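Local coordinates for protein 373aa long hypothetical citrate synthase (Sulfolobus tokodaii, PDB 1VGP) that is of unknown function but probably belongs to the citrate synthase family, mainly helical proteins, and forms a two-chain assembly, at residues A[33-38]-A[264-269]; A[41-46]-A[172-177]; A[90-95]-A[208-213]; A[94-99]-A[202-207]; A[139-144]-A[154-159]. All blocks are in the same frame, centred on the assembly; numbering follows the deposited sequence.

Contacts 1 and 2 touch through packing such as I266 on V172, and both are largely apolar and buried. Contacts 3 and 4 hold the same two helices, 91-105 and 199-210, with centres 8 Å apart. Contact 4 is wholly buried and joins the helices through branched aliphatic side chains. Contact 3, at one end of the pair, is buried apart from Q90 and K211, and adds a lysine with a carboxylate and an amide. Both lie at the subunit interface, which contacts 1 and 2 meet more marginally. Contact 5 is the most peripheral, its centre about 21 Å from the chain centre. It lays a loop on helix 149-158, partly buried, and touches no other subunit.

Contact 1 (A[33-38]-A[264-269]); sequences SIYDLA and ARILKQ
I266 holds CG1 beside its backbone N and opposite the carbonyl carbon (chi1 -63°). Its chain then runs on extended, which carries CD1 out to I34, Y35 and A38. Y35 also sets its CG beside its own N, and this brings the ring across to the other helix. I266 CG1 lies 3.6 Å from Y35 CD2 and meets the ring obliquely. I266 CD1 reaches the backbone of the facing helix, 3.7 Å from I34 O, and also touches I34 CG2 at 3.9 Å. The second branch, I266 CG2, packs on A38 CB at 3.6 Å. One isoleucine thus meets three residues of the first turn of helix 34-40.

The partly exposed side is made by Y35 and R265. Y35 OH sits 3.5 Å from R265 CD, which lies at the edge of the ring. The ring and guanidinium planes are only 13° apart, and the hydroxyl lies at the guanidinium edge. R265 also makes a cation-pi contact with Y260.

Helices 34-40 and 262-278 run in the same general direction, their segment axes 26° apart and 10.6 Å at closest approach. S33 is the N-cap of the first, and its OG accepts a weak bond from Y35 N. Helix 164-175 adds V172 beside both A38 and I266, and L176 touches I34 and I266.

No hydrogen bond crosses between the segments. The contact is therefore held by van der Waals packing around I266, with the tyrosine hydroxyl resting on the aliphatic arm of R265.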
# COMPACT_ATOMS: atom_id res chain seq x y z
N SER A 33 6.34 -16.52 -25.81
CA SER A 33 5.41 -17.52 -25.29
C SER A 33 5.92 -18.11 -23.98
O SER A 33 7.10 -18.48 -23.86
CB SER A 33 5.22 -18.65 -26.31
OG SER A 33 4.54 -19.75 -25.73
N ILE A 34 5.03 -18.19 -23.00
CA ILE A 34 5.43 -18.69 -21.69
C ILE A 34 5.89 -20.14 -21.79
O ILE A 34 6.74 -20.58 -21.02
CB ILE A 34 4.28 -18.57 -20.69
CG1 ILE A 34 4.79 -18.89 -19.29
CG2 ILE A 34 3.13 -19.46 -21.09
CD1 ILE A 34 5.29 -17.68 -18.55
N TYR A 35 5.35 -20.87 -22.76
CA TYR A 35 5.82 -22.22 -23.02
C TYR A 35 7.31 -22.22 -23.34
O TYR A 35 8.08 -22.96 -22.73
CB TYR A 35 5.04 -22.85 -24.16
CG TYR A 35 3.63 -23.24 -23.80
CD1 TYR A 35 2.54 -22.48 -24.20
CD2 TYR A 35 3.39 -24.39 -23.04
CE1 TYR A 35 1.25 -22.84 -23.87
CE2 TYR A 35 2.09 -24.76 -22.70
CZ TYR A 35 1.03 -23.99 -23.12
OH TYR A 35 -0.25 -24.35 -22.78
N ASP A 36 7.71 -21.38 -24.30
CA ASP A 36 9.12 -21.26 -24.69
C ASP A 36 10.00 -20.75 -23.57
O ASP A 36 11.14 -21.17 -23.42
CB ASP A 36 9.28 -20.33 -25.89
CG ASP A 36 8.61 -20.86 -27.13
OD1 ASP A 36 8.38 -22.09 -27.20
OD2 ASP A 36 8.32 -20.05 -28.04
N LEU A 37 9.47 -19.81 -22.79
CA LEU A 37 10.26 -19.27 -21.70
C LEU A 37 10.45 -20.35 -20.65
O LEU A 37 11.57 -20.59 -20.20
CB LEU A 37 9.57 -18.05 -21.11
CG LEU A 37 9.48 -16.87 -22.08
CD1 LEU A 37 8.56 -15.81 -21.51
CD2 LEU A 37 10.88 -16.31 -22.36
N ALA A 38 9.36 -21.02 -20.28
CA ALA A 38 9.45 -22.11 -19.32
C ALA A 38 10.50 -23.12 -19.77
O ALA A 38 11.30 -23.59 -18.97
CB ALA A 38 8.10 -22.78 -19.13
N ALA A 264 -0.76 -23.76 -15.76
CA ALA A 264 -1.10 -25.05 -15.17
C ALA A 264 -0.60 -26.20 -16.03
O ALA A 264 -0.06 -27.19 -15.52
CB ALA A 264 -2.61 -25.16 -14.99
N ARG A 265 -0.76 -26.08 -17.34
CA ARG A 265 -0.31 -27.14 -18.24
C ARG A 265 1.19 -27.34 -18.08
O ARG A 265 1.67 -28.47 -17.98
CB ARG A 265 -0.66 -26.79 -19.69
CG ARG A 265 -0.72 -28.02 -20.59
CD ARG A 265 -0.99 -27.66 -22.04
NE ARG A 265 -2.40 -27.31 -22.30
CZ ARG A 265 -3.45 -28.10 -22.06
NH1 ARG A 265 -3.30 -29.28 -21.45
NH2 ARG A 265 -4.66 -27.71 -22.44
N ILE A 266 1.94 -26.24 -18.03
CA ILE A 266 3.38 -26.30 -17.89
C ILE A 266 3.78 -26.84 -16.52
O ILE A 266 4.69 -27.67 -16.42
CB ILE A 266 4.02 -24.91 -18.08
CG1 ILE A 266 3.75 -24.41 -19.50
CG2 ILE A 266 5.51 -24.99 -17.82
CD1 ILE A 266 4.23 -22.99 -19.75
N LEU A 267 3.11 -26.38 -15.48
CA LEU A 267 3.47 -26.74 -14.12
C LEU A 267 3.12 -28.19 -13.79
O LEU A 267 3.76 -28.82 -12.93
CB LEU A 267 2.79 -25.80 -13.12
CG LEU A 267 3.37 -25.79 -11.70
CD1 LEU A 267 4.86 -25.51 -11.75
CD2 LEU A 267 2.67 -24.75 -10.87
N LYS A 268 2.12 -28.73 -14.48
CA LYS A 268 1.67 -30.10 -14.22
C LYS A 268 2.80 -31.11 -14.36
O LYS A 268 2.85 -32.10 -13.64
CB LYS A 268 0.53 -30.48 -15.16
CG LYS A 268 0.10 -31.93 -15.03
CD LYS A 268 -1.10 -32.24 -15.90
CE LYS A 268 -1.44 -33.72 -15.83
NZ LYS A 268 -2.57 -34.04 -16.73
N GLN A 269 3.70 -30.86 -15.31
CA GLN A 269 4.76 -31.83 -15.57
C GLN A 269 5.67 -31.93 -14.36
O GLN A 269 6.17 -33.01 -14.05
CB GLN A 269 5.55 -31.42 -16.82
CG GLN A 269 6.39 -30.15 -16.64
CD GLN A 269 7.19 -29.76 -17.88
OE1 GLN A 269 8.22 -30.37 -18.20
NE2 GLN A 269 6.72 -28.72 -18.57

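Contact 2 (A[41-46]-A[172-177]); sequences SNFEEV and VTLILH
N42 is the N-cap of helix 43-52, and the start of that helix packs on L174 and I175 of helix 164-175. I175 points its CD1 at the backbone of the cap. This methyl lies 3.5 Å from N42 C and 3.7 Å from F43 N. Its CG1 meets V46 CG2 at 4.0 Å, one turn further on. F43 has CG anti to its own N (chi1 -177°), which brings the ring over to L174. F43 CD1 then lies 3.6 Å from L174 CB. L174 CD1 sits over one face of the ring, and I175 N is at its edge.

The cap itself is a bond from E45 N to N42 OD1, 2.8 Å long and nearly straight at 167°. The donor stands above the carbonyl plane. S41 OG donates to E45 OE1, and the same carboxylate forms a salt bridge with R373 and a hydrogen bond with Y367, both of the second subunit.

F43 N also bonds D171 OD1 of helix 164-175, a polar link just outside the 172-177 segment. H149 stacks on the F43 ring. Helix 327-346 places V337 against F43 and V330 against L174, while helix 262-278 packs on V172 through I266 and Y270.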
# COMPACT_ATOMS: atom_id res chain seq x y z
N SER A 41 14.21 -20.73 -21.10
CA SER A 41 14.77 -19.64 -20.31
C SER A 41 14.95 -20.01 -18.83
O SER A 41 14.88 -21.18 -18.46
CB SER A 41 13.89 -18.40 -20.43
OG SER A 41 14.61 -17.24 -20.06
N ASN A 42 15.20 -18.98 -18.02
CA ASN A 42 15.27 -19.11 -16.57
C ASN A 42 14.75 -17.84 -15.91
O ASN A 42 14.45 -16.85 -16.59
CB ASN A 42 16.70 -19.33 -16.12
CG ASN A 42 17.65 -18.29 -16.68
OD1 ASN A 42 17.70 -17.15 -16.21
ND2 ASN A 42 18.40 -18.68 -17.70
N PHE A 43 14.68 -17.87 -14.58
CA PHE A 43 14.13 -16.74 -13.84
C PHE A 43 14.88 -15.45 -14.14
O PHE A 43 14.26 -14.44 -14.45
CB PHE A 43 14.17 -16.99 -12.33
CG PHE A 43 13.56 -15.88 -11.53
CD1 PHE A 43 12.17 -15.81 -11.37
CD2 PHE A 43 14.36 -14.90 -10.95
CE1 PHE A 43 11.59 -14.77 -10.64
CE2 PHE A 43 13.79 -13.86 -10.22
CZ PHE A 43 12.40 -13.79 -10.07
N GLU A 44 16.20 -15.49 -14.04
CA GLU A 44 17.02 -14.32 -14.31
C GLU A 44 16.79 -13.72 -15.70
O GLU A 44 16.57 -12.52 -15.83
CB GLU A 44 18.49 -14.66 -14.14
CG GLU A 44 18.92 -14.72 -12.69
CD GLU A 44 19.46 -16.07 -12.30
OE1 GLU A 44 19.02 -17.07 -12.91
OE2 GLU A 44 20.32 -16.12 -11.39
N GLU A 45 16.85 -14.56 -16.73
CA GLU A 45 16.66 -14.07 -18.09
C GLU A 45 15.25 -13.53 -18.29
O GLU A 45 15.07 -12.46 -18.88
CB GLU A 45 16.94 -15.17 -19.11
CG GLU A 45 16.65 -14.73 -20.54
CD GLU A 45 17.13 -15.73 -21.56
OE1 GLU A 45 16.33 -16.64 -21.89
OE2 GLU A 45 18.28 -15.60 -22.04
N VAL A 46 14.25 -14.27 -17.81
CA VAL A 46 12.86 -13.83 -17.93
C VAL A 46 12.59 -12.51 -17.20
O VAL A 46 11.83 -11.66 -17.67
CB VAL A 46 11.88 -14.89 -17.40
CG1 VAL A 46 10.47 -14.35 -17.40
CG2 VAL A 46 11.97 -16.15 -18.26
N VAL A 172 11.03 -22.70 -12.93
CA VAL A 172 9.93 -22.58 -13.86
C VAL A 172 8.71 -22.09 -13.08
O VAL A 172 7.93 -21.29 -13.60
CB VAL A 172 9.64 -23.92 -14.57
CG1 VAL A 172 9.58 -25.03 -13.57
CG2 VAL A 172 8.34 -23.85 -15.33
N THR A 173 8.55 -22.52 -11.84
CA THR A 173 7.41 -22.10 -11.03
C THR A 173 7.41 -20.59 -10.82
O THR A 173 6.37 -19.92 -10.92
CB THR A 173 7.38 -22.77 -9.65
OG1 THR A 173 7.26 -24.19 -9.79
CG2 THR A 173 6.20 -22.26 -8.84
N LEU A 174 8.58 -20.04 -10.51
CA LEU A 174 8.69 -18.60 -10.31
C LEU A 174 8.47 -17.86 -11.63
O LEU A 174 7.83 -16.81 -11.65
CB LEU A 174 10.06 -18.24 -9.74
CG LEU A 174 10.40 -18.74 -8.33
CD1 LEU A 174 11.76 -18.23 -7.95
CD2 LEU A 174 9.35 -18.27 -7.34
N ILE A 175 8.98 -18.42 -12.73
CA ILE A 175 8.80 -17.81 -14.05
C ILE A 175 7.30 -17.64 -14.32
O ILE A 175 6.85 -16.58 -14.75
CB ILE A 175 9.42 -18.69 -15.16
CG1 ILE A 175 10.94 -18.47 -15.20
CG2 ILE A 175 8.80 -18.38 -16.52
CD1 ILE A 175 11.69 -19.54 -15.98
N LEU A 176 6.54 -18.71 -14.05
CA LEU A 176 5.11 -18.73 -14.30
C LEU A 176 4.32 -17.72 -13.46
O LEU A 176 3.15 -17.47 -13.75
CB LEU A 176 4.55 -20.13 -14.04
CG LEU A 176 5.09 -21.27 -14.90
CD1 LEU A 176 4.42 -22.58 -14.48
CD2 LEU A 176 4.85 -20.98 -16.36
N HIS A 177 4.95 -17.15 -12.44
CA HIS A 177 4.24 -16.20 -11.57
C HIS A 177 4.73 -14.75 -11.63
O HIS A 177 4.21 -13.89 -10.93
CB HIS A 177 4.31 -16.68 -10.11
CG HIS A 177 3.39 -17.82 -9.81
ND1 HIS A 177 3.74 -19.14 -10.01
CD2 HIS A 177 2.12 -17.84 -9.32
CE1 HIS A 177 2.74 -19.92 -9.66
NE2 HIS A 177 1.75 -19.16 -9.24

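Contact 3 (A[90-95]-A[208-213]); sequences QPMDIL and SALKGP
K211 NZ reaches across to two oxygens at the N-terminal end of helix 91-105. It forms a salt bridge with D93 OD1 at 2.7 Å, using the syn lone pair of that oxygen. It also donates to Q90 OE1 at 3.0 Å, coming from above the amide plane, 46° out of it. The contact closes one end of the antiparallel pair of helices 91-105 and 199-210.

The ammonium has a third partner, D198 of the second subunit, with which it forms another salt bridge. The contact is thus part of the subunit interface. The two carboxylates would probably favour a charged K211, and the ammonium and the helix N-terminus an ionised D93.

The lysine chain is placed by its torsions. CG sits between the backbone N and the carbonyl carbon (chi1 62°), and a bend at chi3 turns NZ to D93. Its aliphatic part slides past M92 in the opposite direction, with K211 CB 3.6 Å from M92 CG. M92 is itself bent, and its CE rests 3.9 Å from L210 CD2.

Further out, Q90 is the N-cap residue, and its O receives the bond from I94 N. P328 and A329 of helix 327-346 pack on M92, and W339 of the same helix packs on L210. Where the lysine passes the carboxylate, K211 CD comes 3.4 Å from D93 OD1.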
# COMPACT_ATOMS: atom_id res chain seq x y z
N GLN A 90 2.01 -14.06 10.18
CA GLN A 90 1.78 -14.39 8.78
C GLN A 90 3.00 -14.03 7.93
O GLN A 90 3.45 -12.89 7.94
CB GLN A 90 0.56 -13.64 8.25
CG GLN A 90 -0.75 -14.07 8.88
CD GLN A 90 -1.93 -13.22 8.42
OE1 GLN A 90 -2.05 -12.91 7.24
NE2 GLN A 90 -2.80 -12.85 9.36
N PRO A 91 3.55 -15.01 7.19
CA PRO A 91 4.71 -14.72 6.34
C PRO A 91 4.54 -13.48 5.44
O PRO A 91 5.51 -12.76 5.19
CB PRO A 91 4.90 -16.01 5.54
CG PRO A 91 4.35 -17.07 6.44
CD PRO A 91 3.20 -16.45 7.17
N MET A 92 3.32 -13.22 4.97
CA MET A 92 3.05 -12.01 4.18
C MET A 92 3.31 -10.75 4.98
O MET A 92 3.92 -9.81 4.49
CB MET A 92 1.61 -11.98 3.68
CG MET A 92 1.34 -12.90 2.50
SD MET A 92 2.51 -12.74 1.13
CE MET A 92 1.61 -11.58 0.06
N ASP A 93 2.85 -10.73 6.23
CA ASP A 93 3.07 -9.58 7.10
C ASP A 93 4.56 -9.44 7.41
O ASP A 93 5.07 -8.32 7.57
CB ASP A 93 2.28 -9.73 8.39
CG ASP A 93 0.78 -9.79 8.15
OD1 ASP A 93 0.32 -9.37 7.07
OD2 ASP A 93 0.06 -10.26 9.06
N ILE A 94 5.26 -10.56 7.50
CA ILE A 94 6.70 -10.49 7.67
C ILE A 94 7.29 -9.80 6.45
O ILE A 94 8.09 -8.86 6.57
CB ILE A 94 7.33 -11.91 7.81
CG1 ILE A 94 6.90 -12.53 9.14
CG2 ILE A 94 8.85 -11.82 7.77
CD1 ILE A 94 7.18 -11.65 10.35
N LEU A 95 6.88 -10.26 5.28
CA LEU A 95 7.42 -9.76 4.02
C LEU A 95 7.13 -8.26 3.87
O LEU A 95 8.00 -7.47 3.47
CB LEU A 95 6.80 -10.54 2.86
CG LEU A 95 7.54 -10.47 1.52
CD1 LEU A 95 9.00 -10.89 1.71
CD2 LEU A 95 6.85 -11.39 0.52
N SER A 208 0.58 -5.80 0.37
CA SER A 208 -0.57 -5.54 1.22
C SER A 208 -1.87 -5.93 0.54
O SER A 208 -2.82 -6.36 1.19
CB SER A 208 -0.63 -4.06 1.61
OG SER A 208 0.43 -3.71 2.46
N ALA A 209 -1.91 -5.77 -0.78
CA ALA A 209 -3.09 -6.14 -1.55
C ALA A 209 -3.07 -7.63 -1.86
O ALA A 209 -4.09 -8.31 -1.76
CB ALA A 209 -3.17 -5.32 -2.84
N LEU A 210 -1.91 -8.14 -2.24
CA LEU A 210 -1.80 -9.53 -2.66
C LEU A 210 -2.25 -10.52 -1.58
O LEU A 210 -2.84 -11.56 -1.90
CB LEU A 210 -0.36 -9.86 -3.08
CG LEU A 210 -0.14 -11.31 -3.52
CD1 LEU A 210 -0.96 -11.62 -4.77
CD2 LEU A 210 1.33 -11.53 -3.79
N LYS A 211 -1.98 -10.21 -0.32
CA LYS A 211 -2.35 -11.11 0.77
C LYS A 211 -3.84 -11.05 1.07
O LYS A 211 -4.34 -11.83 1.87
CB LYS A 211 -1.55 -10.79 2.04
CG LYS A 211 -1.78 -9.39 2.62
CD LYS A 211 -1.43 -9.34 4.11
CE LYS A 211 -2.55 -9.94 4.94
NZ LYS A 211 -2.21 -10.00 6.39
N GLY A 212 -4.56 -10.12 0.44
CA GLY A 212 -6.00 -10.08 0.60
C GLY A 212 -6.64 -11.40 0.19
O GLY A 212 -6.28 -11.98 -0.83
N PRO A 213 -7.59 -11.91 0.99
CA PRO A 213 -8.27 -13.19 0.71
C PRO A 213 -9.14 -13.17 -0.54
O PRO A 213 -9.37 -14.19 -1.16
CB PRO A 213 -9.08 -13.44 1.97
CG PRO A 213 -9.32 -12.08 2.51
CD PRO A 213 -8.06 -11.32 2.25

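Contact 4 (A[94-99]-A[202-207]); sequences ILRTAV and SIVAGI
V99 and I207 make the closest of the apolar contacts, with V99 CG2 3.7 Å from I207 CD1. The other branch of V99 faces two residues at once. V99 CG1 is 4.0 Å from I203 CG2, and it is equally far from V204 CG2. V99 and V204 slide past each other in opposite directions, while V99 and I203 cross at about a right angle. I207 holds its CG1 beside the backbone N (chi1 -59°), which lets CD1 also come 4.2 Å from L95 CG.

The pair is an antiparallel packing of helices 91-105 and 199-210. Their short segments run at 174° with axes 9.1 Å apart. The CA atoms come nearest at R96 and V204, 5.4 Å apart.

R96 joins the packing through its aliphatic part. R96 CG lies 3.8 Å from V204 CG1, and R96 CB approaches I207 CG2.

A bend at chi3 leads the guanidinium of R96 away from segment 202-207, and R96 NE bonds to S100 OG of the second subunit. T97 OG1 bonds to the same S100 OG. V204 meets V204 of the second subunit, so this helix pair lines the subunit interface. Helix 327-346 puts V336 on I203 and W339 on I207.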
# COMPACT_ATOMS: atom_id res chain seq x y z
N ILE A 94 5.26 -10.56 7.50
CA ILE A 94 6.70 -10.49 7.67
C ILE A 94 7.29 -9.80 6.45
O ILE A 94 8.09 -8.86 6.57
CB ILE A 94 7.33 -11.91 7.81
CG1 ILE A 94 6.90 -12.53 9.14
CG2 ILE A 94 8.85 -11.82 7.77
CD1 ILE A 94 7.18 -11.65 10.35
N LEU A 95 6.88 -10.26 5.28
CA LEU A 95 7.42 -9.76 4.02
C LEU A 95 7.13 -8.26 3.87
O LEU A 95 8.00 -7.47 3.47
CB LEU A 95 6.80 -10.54 2.86
CG LEU A 95 7.54 -10.47 1.52
CD1 LEU A 95 9.00 -10.89 1.71
CD2 LEU A 95 6.85 -11.39 0.52
N ARG A 96 5.90 -7.87 4.20
CA ARG A 96 5.48 -6.48 4.14
C ARG A 96 6.37 -5.60 5.01
O ARG A 96 6.89 -4.57 4.56
CB ARG A 96 4.03 -6.36 4.63
CG ARG A 96 3.41 -4.99 4.46
CD ARG A 96 2.05 -4.96 5.12
NE ARG A 96 2.15 -5.25 6.54
CZ ARG A 96 1.17 -5.74 7.29
NH1 ARG A 96 0.02 -6.08 6.73
NH2 ARG A 96 1.35 -5.90 8.59
N THR A 97 6.53 -6.00 6.26
CA THR A 97 7.31 -5.24 7.21
C THR A 97 8.79 -5.17 6.79
O THR A 97 9.42 -4.10 6.83
CB THR A 97 7.19 -5.86 8.62
OG1 THR A 97 5.81 -6.10 8.91
CG2 THR A 97 7.76 -4.93 9.67
N ALA A 98 9.33 -6.31 6.37
CA ALA A 98 10.74 -6.38 6.01
C ALA A 98 11.04 -5.44 4.83
O ALA A 98 12.04 -4.73 4.82
CB ALA A 98 11.12 -7.80 5.67
N VAL A 99 10.16 -5.45 3.83
CA VAL A 99 10.34 -4.57 2.68
C VAL A 99 10.27 -3.11 3.14
O VAL A 99 11.02 -2.26 2.66
CB VAL A 99 9.25 -4.83 1.61
CG1 VAL A 99 9.40 -3.84 0.45
CG2 VAL A 99 9.35 -6.26 1.11
N SER A 202 5.80 1.36 -2.78
CA SER A 202 4.95 0.80 -3.80
C SER A 202 4.81 -0.71 -3.63
O SER A 202 3.71 -1.26 -3.72
CB SER A 202 5.53 1.08 -5.18
OG SER A 202 5.61 2.48 -5.42
N ILE A 203 5.94 -1.36 -3.38
CA ILE A 203 5.99 -2.81 -3.19
C ILE A 203 5.30 -3.26 -1.91
O ILE A 203 4.70 -4.34 -1.88
CB ILE A 203 7.46 -3.30 -3.18
CG1 ILE A 203 8.16 -2.87 -4.48
CG2 ILE A 203 7.50 -4.81 -2.99
CD1 ILE A 203 7.38 -3.20 -5.74
N VAL A 204 5.39 -2.44 -0.86
CA VAL A 204 4.63 -2.69 0.37
C VAL A 204 3.13 -2.71 0.07
O VAL A 204 2.39 -3.55 0.61
CB VAL A 204 4.92 -1.61 1.45
CG1 VAL A 204 3.93 -1.73 2.60
CG2 VAL A 204 6.34 -1.74 1.96
N ALA A 205 2.68 -1.78 -0.77
CA ALA A 205 1.28 -1.73 -1.17
C ALA A 205 0.92 -2.97 -2.00
O ALA A 205 -0.15 -3.54 -1.82
CB ALA A 205 1.02 -0.47 -1.99
N GLY A 206 1.82 -3.39 -2.88
CA GLY A 206 1.61 -4.60 -3.65
C GLY A 206 1.37 -5.82 -2.79
O GLY A 206 0.37 -6.53 -2.95
N ILE A 207 2.29 -6.08 -1.86
CA ILE A 207 2.14 -7.17 -0.90
C ILE A 207 0.87 -7.02 -0.08
O ILE A 207 0.16 -8.00 0.16
CB ILE A 207 3.35 -7.21 0.07
CG1 ILE A 207 4.64 -7.40 -0.73
CG2 ILE A 207 3.17 -8.33 1.08
CD1 ILE A 207 5.88 -6.97 0.02

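Contact 5 (A[139-144]-A[154-159]); sequences DIIEPD and LYMLYG
The Y155 ring carries I141 on one face. I141 CD1 stands 3.5 Å from the ring centroid, 22° off the normal and shifted toward the rim, a CH-pi contact. Y155 CE2 lies 3.4 Å from E142 O and 3.5 Å from D144 CB, both coming in obliquely. The D144 carboxylate is turned 70° from the ring plane.

In I141, CG1 lies anti to the backbone N, and chi2 of -88° then turns CD1 onto the ring. This also brings I141 CD1 to M156 CB at 4.2 Å. M156 lies alongside the following part of the loop, with its SD 3.6 Å from P143 CB.

The loop 139-144 precedes helix 149-158 and folds back on its last turns. G159 follows that helix with a positive phi, and its CA lies 4.2 Å from I141 CG1. Polar groups of the loop have partners next to the contact. D144 N bonds to N152 OD1 of the same helix, and D139 OD1 forms a salt bridge with R83. Inside the fold, M156 packs on A129 of helix 113-135, and P143 lies against R72 and Y73.

No hydrogen bond joins the two segments directly. The loop is held to the helix here by a methyl on an aromatic face and by sulfur-to-proline packing, while its polar groups bond N152 and R83 beside the contact.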
# COMPACT_ATOMS: atom_id res chain seq x y z
N ASP A 139 18.42 -22.06 11.99
CA ASP A 139 19.12 -20.79 11.90
C ASP A 139 19.20 -20.25 10.49
O ASP A 139 19.22 -21.00 9.51
CB ASP A 139 20.53 -20.91 12.48
CG ASP A 139 20.93 -19.68 13.28
OD1 ASP A 139 20.67 -18.54 12.81
OD2 ASP A 139 21.51 -19.85 14.38
N ILE A 140 19.25 -18.92 10.39
CA ILE A 140 19.53 -18.27 9.12
C ILE A 140 20.71 -18.96 8.47
O ILE A 140 21.77 -19.11 9.07
CB ILE A 140 19.86 -16.78 9.32
CG1 ILE A 140 18.64 -16.08 9.90
CG2 ILE A 140 20.25 -16.15 7.99
CD1 ILE A 140 18.89 -14.64 10.26
N ILE A 141 20.51 -19.40 7.24
CA ILE A 141 21.58 -19.89 6.42
C ILE A 141 21.67 -18.92 5.26
O ILE A 141 20.69 -18.70 4.56
CB ILE A 141 21.26 -21.35 5.96
CG1 ILE A 141 22.18 -21.77 4.82
CG2 ILE A 141 19.79 -21.45 5.61
CD1 ILE A 141 21.68 -21.41 3.45
N GLU A 142 22.85 -18.31 5.07
CA GLU A 142 22.99 -17.13 4.23
C GLU A 142 22.94 -17.41 2.73
O GLU A 142 23.19 -18.53 2.29
CB GLU A 142 24.32 -16.42 4.54
CG GLU A 142 24.36 -15.78 5.91
CD GLU A 142 25.75 -15.29 6.27
OE1 GLU A 142 26.53 -14.97 5.34
OE2 GLU A 142 26.05 -15.21 7.48
N PRO A 143 22.64 -16.39 1.92
CA PRO A 143 22.64 -16.62 0.48
C PRO A 143 24.05 -16.90 -0.02
O PRO A 143 25.01 -16.28 0.42
CB PRO A 143 22.05 -15.34 -0.09
CG PRO A 143 22.38 -14.31 0.92
CD PRO A 143 22.25 -15.01 2.24
N ASP A 144 24.13 -17.83 -0.97
CA ASP A 144 25.38 -18.28 -1.59
C ASP A 144 25.50 -17.52 -2.92
O ASP A 144 24.76 -17.79 -3.85
CB ASP A 144 25.26 -19.77 -1.84
CG ASP A 144 26.57 -20.42 -2.25
OD1 ASP A 144 27.32 -19.82 -3.07
OD2 ASP A 144 26.82 -21.54 -1.76
N LEU A 154 16.05 -22.42 -2.80
CA LEU A 154 15.87 -23.71 -2.16
C LEU A 154 17.04 -24.02 -1.22
O LEU A 154 16.87 -24.62 -0.15
CB LEU A 154 15.75 -24.81 -3.21
CG LEU A 154 14.53 -24.72 -4.13
CD1 LEU A 154 14.39 -26.01 -4.92
CD2 LEU A 154 13.28 -24.44 -3.30
N TYR A 155 18.23 -23.60 -1.63
CA TYR A 155 19.41 -23.71 -0.79
C TYR A 155 19.18 -23.10 0.60
O TYR A 155 19.40 -23.77 1.62
CB TYR A 155 20.61 -23.02 -1.45
CG TYR A 155 21.79 -22.86 -0.50
CD1 TYR A 155 22.30 -23.95 0.20
CD2 TYR A 155 22.36 -21.60 -0.30
CE1 TYR A 155 23.36 -23.79 1.09
CE2 TYR A 155 23.42 -21.44 0.59
CZ TYR A 155 23.92 -22.53 1.28
OH TYR A 155 24.96 -22.36 2.15
N MET A 156 18.75 -21.84 0.63
CA MET A 156 18.57 -21.13 1.89
C MET A 156 17.42 -21.71 2.69
O MET A 156 17.27 -21.42 3.87
CB MET A 156 18.31 -19.64 1.64
CG MET A 156 19.41 -18.92 0.89
SD MET A 156 19.08 -17.14 0.82
CE MET A 156 17.83 -17.04 -0.46
N LEU A 157 16.60 -22.54 2.05
CA LEU A 157 15.49 -23.17 2.75
C LEU A 157 15.96 -24.47 3.37
O LEU A 157 15.72 -24.72 4.55
CB LEU A 157 14.33 -23.43 1.77
CG LEU A 157 12.90 -23.41 2.32
CD1 LEU A 157 12.62 -24.72 3.01
CD2 LEU A 157 12.72 -22.26 3.29
N TYR A 158 16.64 -25.29 2.57
CA TYR A 158 17.08 -26.62 3.03
C TYR A 158 18.39 -26.55 3.84
O TYR A 158 18.62 -27.38 4.72
CB TYR A 158 17.31 -27.56 1.84
CG TYR A 158 16.22 -27.67 0.79
CD1 TYR A 158 14.86 -27.53 1.10
CD2 TYR A 158 16.56 -28.01 -0.53
CE1 TYR A 158 13.88 -27.72 0.12
CE2 TYR A 158 15.59 -28.20 -1.51
CZ TYR A 158 14.25 -28.06 -1.18
OH TYR A 158 13.29 -28.26 -2.16
N GLY A 159 19.25 -25.59 3.53
CA GLY A 159 20.58 -25.62 4.08
C GLY A 159 21.58 -26.36 3.20
O GLY A 159 22.79 -26.22 3.37